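Local atomic coordinates of putative acetyltransferase (Streptococcus mutans, PDB entry 3LD2), a protein that probably transfers acyl groups as a member of the GNAT acetyltransferase family, and binds coenzyme A. Residues S43-E46 and Q47-L51; Q59-P62 and V63-V67. One frame throughout, in Å; residues are numbered along the deposited sequence.

Interaction 1: S43-E46 and Q47-L51; sequences SDIE and QVVEL
Gln47 rests its CB against the carbonyl oxygen of Asp44, three residues earlier, at 3.5 Å, a closeness that the i, i+3 spacing of a helical turn brings about. Beyond CG the glutamine chain is extended (chi2 177°), which carries its amide clear of the backbone. The amide nitrogen NE2 comes within 4.1 Å of Asp44 OD1, too far to bond, with carboxylate and amide planes nearly perpendicular. Each group is claimed elsewhere: Asp44 OD1 forms a salt bridge with Lys87 and OD2 accepts the N-H of Leu41, while Gln47 OE1 accepts the N-H of Ile92.

Glu46 enters the contact mainly through its backbone. Its O receives the N-H of Glu50 at 3.1 Å, one of three successive i to i+4 bonds between the segments, a series that Leu51 N to Gln47 O carries on. In the first, Val48 N reaches Asp44 O at 3.2 Å, and next Val49 N meets Ile45 O at 3.0 Å. The glutamate side chain makes a salt bridge from OE1 to NZ of Lys70.

On a further face, CG2 of Ile45 touches CG2 of Val49 one turn on, at 4.1 Å.

Here, then, a 3-10 turn passes into helix 45-55, on which Ile45 and Val49 lean on Ile73 of helix 70-77, with Ile45 also reaching Ile74 and Val48 packing on Met40. Asp44 and Gln47 look instead to strands 82-88 and 92-100, through Lys87 and Ile92, so the helix start is tied to neighbouring members of the mixed sheet.

Interaction 2: Q59-P62 and V63-V67; sequences QNTP and VPLPV
Thr61 reaches forward to Val63 and Leu65, and its short side chain shows how one branched residue can serve a turn in two ways. From CB the branches part at once. OG1 lies opposite the backbone N (chi1 173°), beside the carbonyl carbon, and is thereby brought round toward the residue two places on. There it accepts the N-H of Val63 at 3.3 Å, a weak bond bent to 151°. A side-chain oxygen taking the i+2 amide hydrogen defines an ST turn, with Pro62 as its middle residue. CG2 of Val63 comes to 3.2 Å from the same oxygen, a close methyl contact, the two side chains crossing at a slant.

The other branch, CG2, occupies the space between backbone N and carbonyl carbon. It meets CD2 of Leu65 at 4.0 Å, the two side chains running past each other in opposite directions, and CG1 of Val67 lies at 4.4 Å. Thr61, Leu65 and Val67 all touch Trp56, a shared apolar neighbour. Pro62 adds its CD, 4.2 Å from CG2 of Val63, and its ring also packs on Phe175 and Leu177 of strand 166-177.

The turn directly follows Asn60, which contacts coenzyme A and packs on Asn153, a coenzyme A-binding residue. Pro62, Pro64 and Pro66, the last after a cis peptide bond, bring no N-H, and their pyrrolidine rings limit phi at three positions, which probably lowers the flexibility of the loop. Polar support between its halves is the single weak bond to Thr61 OG1, joined by apolar contact.

Read from the N terminus, the two contacts come in series: interaction 1 is complete before interaction 2 begins, and they neither nest nor cross. Each closes within one continuous run, the first forming the opening turns of helix 45-55, the second curling the loop that follows before helix 70-77. Their centres lie 18 Å apart, and their nearest atoms are about 7 Å apart without touching. Thr55 bridges the gap, its hydroxyl bonded to the carbonyl of Leu51 and its own carbonyl accepting ND2 of the Asn60 side chain. Asn60 touches coenzyme A, whereas interaction 1 stands farther back, against helix 70-77 and the sheet.

Interaction 1: S43-E46 and Q47-L51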
loop_
_atom_site.group_PDB
_atom_site.type_symbol
_atom_site.label_atom_id
_atom_site.label_comp_id
_atom_site.label_asym_id
_atom_site.label_seq_id
_atom_site.Cartn_x
_atom_site.Cartn_y
_atom_site.Cartn_z
ATOM N N SER A 43 -8.938 15.240 -9.149
ATOM C CA SER A 43 -7.986 15.875 -10.064
ATOM C C SER A 43 -6.525 15.418 -9.851
ATOM O O SER A 43 -5.663 15.729 -10.668
ATOM C CB SER A 43 -8.108 17.413 -10.044
ATOM O OG SER A 43 -7.730 17.980 -8.799
ATOM N N ASP A 44 -6.270 14.687 -8.763
ATOM C CA ASP A 44 -4.947 14.118 -8.482
ATOM C C ASP A 44 -4.676 12.791 -9.198
ATOM O O ASP A 44 -3.554 12.287 -9.165
ATOM C CB ASP A 44 -4.789 13.835 -6.984
ATOM C CG ASP A 44 -4.478 15.059 -6.177
ATOM O OD1 ASP A 44 -3.973 16.053 -6.752
ATOM O OD2 ASP A 44 -4.718 15.014 -4.954
ATOM N N ILE A 45 -5.696 12.211 -9.816
ATOM C CA ILE A 45 -5.588 10.832 -10.290
ATOM C C ILE A 45 -4.547 10.605 -11.396
ATOM O O ILE A 45 -3.943 9.544 -11.473
ATOM C CB ILE A 45 -6.960 10.265 -10.721
ATOM C CG1 ILE A 45 -7.847 10.039 -9.487
ATOM C CG2 ILE A 45 -6.783 8.981 -11.529
ATOM C CD1 ILE A 45 -9.268 9.630 -9.817
ATOM N N GLU A 46 -4.362 11.595 -12.262
ATOM C CA GLU A 46 -3.374 11.506 -13.334
ATOM C C GLU A 46 -2.013 11.233 -12.724
ATOM O O GLU A 46 -1.269 10.365 -13.169
ATOM C CB GLU A 46 -3.286 12.832 -14.088
ATOM C CG GLU A 46 -3.382 12.695 -15.596
ATOM C CD GLU A 46 -4.809 12.339 -16.056
ATOM O OE1 GLU A 46 -5.465 11.479 -15.405
ATOM O OE2 GLU A 46 -5.273 12.922 -17.067
ATOM N N GLN A 47 -1.703 12.011 -11.703
ATOM C CA GLN A 47 -0.426 11.939 -11.034
ATOM C C GLN A 47 -0.194 10.625 -10.297
ATOM O O GLN A 47 0.884 10.051 -10.391
ATOM C CB GLN A 47 -0.298 13.103 -10.066
ATOM C CG GLN A 47 0.232 14.354 -10.706
ATOM C CD GLN A 47 0.271 15.486 -9.711
ATOM O OE1 GLN A 47 1.323 15.785 -9.118
ATOM N NE2 GLN A 47 -0.901 16.096 -9.473
ATOM N N VAL A 48 -1.199 10.186 -9.551
ATOM C CA VAL A 48 -1.181 8.907 -8.848
ATOM C C VAL A 48 -0.925 7.739 -9.819
ATOM O O VAL A 48 -0.054 6.901 -9.585
ATOM C CB VAL A 48 -2.507 8.707 -8.050
ATOM C CG1 VAL A 48 -2.649 7.281 -7.571
ATOM C CG2 VAL A 48 -2.576 9.691 -6.893
ATOM N N VAL A 49 -1.661 7.708 -10.924
ATOM C CA VAL A 49 -1.355 6.770 -12.002
ATOM C C VAL A 49 0.129 6.772 -12.443
ATOM O O VAL A 49 0.776 5.723 -12.451
ATOM C CB VAL A 49 -2.273 6.987 -13.212
ATOM C CG1 VAL A 49 -1.791 6.156 -14.414
ATOM C CG2 VAL A 49 -3.691 6.608 -12.842
ATOM N N GLU A 50 0.658 7.937 -12.795
ATOM C CA GLU A 50 2.052 8.075 -13.202
ATOM C C GLU A 50 3.009 7.584 -12.142
ATOM O O GLU A 50 3.960 6.871 -12.435
ATOM C CB GLU A 50 2.382 9.536 -13.498
ATOM C CG GLU A 50 2.200 9.939 -14.956
ATOM C CD GLU A 50 3.182 9.234 -15.915
ATOM O OE1 GLU A 50 2.697 8.410 -16.722
ATOM O OE2 GLU A 50 4.416 9.504 -15.867
ATOM N N LEU A 51 2.766 7.990 -10.904
ATOM C CA LEU A 51 3.630 7.611 -9.805
ATOM C C LEU A 51 3.631 6.098 -9.600
ATOM O O LEU A 51 4.677 5.492 -9.374
ATOM C CB LEU A 51 3.199 8.317 -8.521
ATOM C CG LEU A 51 3.740 7.731 -7.212
ATOM C CD1 LEU A 51 5.255 7.534 -7.273
ATOM C CD2 LEU A 51 3.403 8.632 -6.086
#

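Interaction 2: Q59-P62 and V63-V67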
loop_
_atom_site.group_PDB
_atom_site.type_symbol
_atom_site.label_atom_id
_atom_site.label_comp_id
_atom_site.label_asym_id
_atom_site.label_seq_id
_atom_site.Cartn_x
_atom_site.Cartn_y
_atom_site.Cartn_z
ATOM N N GLN A 59 9.790 -6.793 -8.989
ATOM C CA GLN A 59 10.436 -6.939 -7.687
ATOM C C GLN A 59 9.450 -6.743 -6.503
ATOM O O GLN A 59 9.691 -7.239 -5.411
ATOM C CB GLN A 59 11.630 -5.976 -7.578
ATOM C CG GLN A 59 12.566 -6.216 -6.390
ATOM C CD GLN A 59 13.605 -7.308 -6.659
ATOM O OE1 GLN A 59 13.321 -8.314 -7.329
ATOM N NE2 GLN A 59 14.818 -7.116 -6.129
ATOM N N ASN A 60 8.340 -6.037 -6.705
ATOM C CA ASN A 60 7.458 -5.736 -5.572
ATOM C C ASN A 60 6.000 -6.154 -5.741
ATOM O O ASN A 60 5.214 -6.031 -4.803
ATOM C CB ASN A 60 7.537 -4.253 -5.179
ATOM C CG ASN A 60 7.171 -3.322 -6.328
ATOM O OD1 ASN A 60 6.276 -3.617 -7.119
ATOM N ND2 ASN A 60 7.878 -2.198 -6.432
ATOM N N THR A 61 5.640 -6.643 -6.925
ATOM C CA THR A 61 4.297 -7.153 -7.157
ATOM C C THR A 61 4.352 -8.343 -8.137
ATOM O O THR A 61 5.211 -8.376 -9.005
ATOM C CB THR A 61 3.378 -6.031 -7.714
ATOM O OG1 THR A 61 2.128 -6.585 -8.090
ATOM C CG2 THR A 61 3.990 -5.374 -8.955
ATOM N N PRO A 62 3.443 -9.334 -7.992
ATOM C CA PRO A 62 3.395 -10.494 -8.904
ATOM C C PRO A 62 2.384 -10.327 -10.035
ATOM O O PRO A 62 2.341 -11.163 -10.943
ATOM C CB PRO A 62 2.927 -11.638 -8.002
ATOM C CG PRO A 62 2.555 -11.005 -6.667
ATOM C CD PRO A 62 2.548 -9.521 -6.838
ATOM N N VAL A 63 1.577 -9.270 -9.964
ATOM C CA VAL A 63 0.622 -8.929 -11.025
ATOM C C VAL A 63 1.284 -8.441 -12.307
ATOM O O VAL A 63 2.334 -7.800 -12.276
ATOM C CB VAL A 63 -0.317 -7.801 -10.577
ATOM C CG1 VAL A 63 -1.599 -7.874 -11.360
ATOM C CG2 VAL A 63 -0.591 -7.894 -9.082
ATOM N N PRO A 64 0.664 -8.713 -13.451
ATOM C CA PRO A 64 1.313 -8.204 -14.666
ATOM C C PRO A 64 1.311 -6.660 -14.719
ATOM O O PRO A 64 0.398 -6.009 -14.188
ATOM C CB PRO A 64 0.464 -8.799 -15.794
ATOM C CG PRO A 64 -0.253 -9.972 -15.151
ATOM C CD PRO A 64 -0.516 -9.540 -13.749
ATOM N N LEU A 65 2.344 -6.105 -15.353
ATOM C CA LEU A 65 2.562 -4.671 -15.441
ATOM C C LEU A 65 2.088 -4.171 -16.802
ATOM O O LEU A 65 2.195 -4.892 -17.792
ATOM C CB LEU A 65 4.048 -4.375 -15.252
ATOM C CG LEU A 65 4.670 -4.898 -13.946
ATOM C CD1 LEU A 65 6.184 -4.835 -13.999
ATOM C CD2 LEU A 65 4.166 -4.139 -12.723
ATOM N N PRO A 66 1.535 -2.945 -16.864
ATOM C CA PRO A 66 1.357 -1.984 -15.772
ATOM C C PRO A 66 0.149 -2.353 -14.917
ATOM O O PRO A 66 -0.818 -2.901 -15.432
ATOM C CB PRO A 66 1.064 -0.661 -16.513
ATOM C CG PRO A 66 1.053 -0.986 -18.006
ATOM C CD PRO A 66 0.907 -2.469 -18.110
ATOM N N VAL A 67 0.198 -2.046 -13.627
ATOM C CA VAL A 67 -0.938 -2.324 -12.763
ATOM C C VAL A 67 -1.954 -1.156 -12.682
ATOM O O VAL A 67 -3.117 -1.373 -12.376
ATOM C CB VAL A 67 -0.472 -2.699 -11.347
ATOM C CG1 VAL A 67 0.844 -3.465 -11.416
ATOM C CG2 VAL A 67 -0.296 -1.453 -10.509
#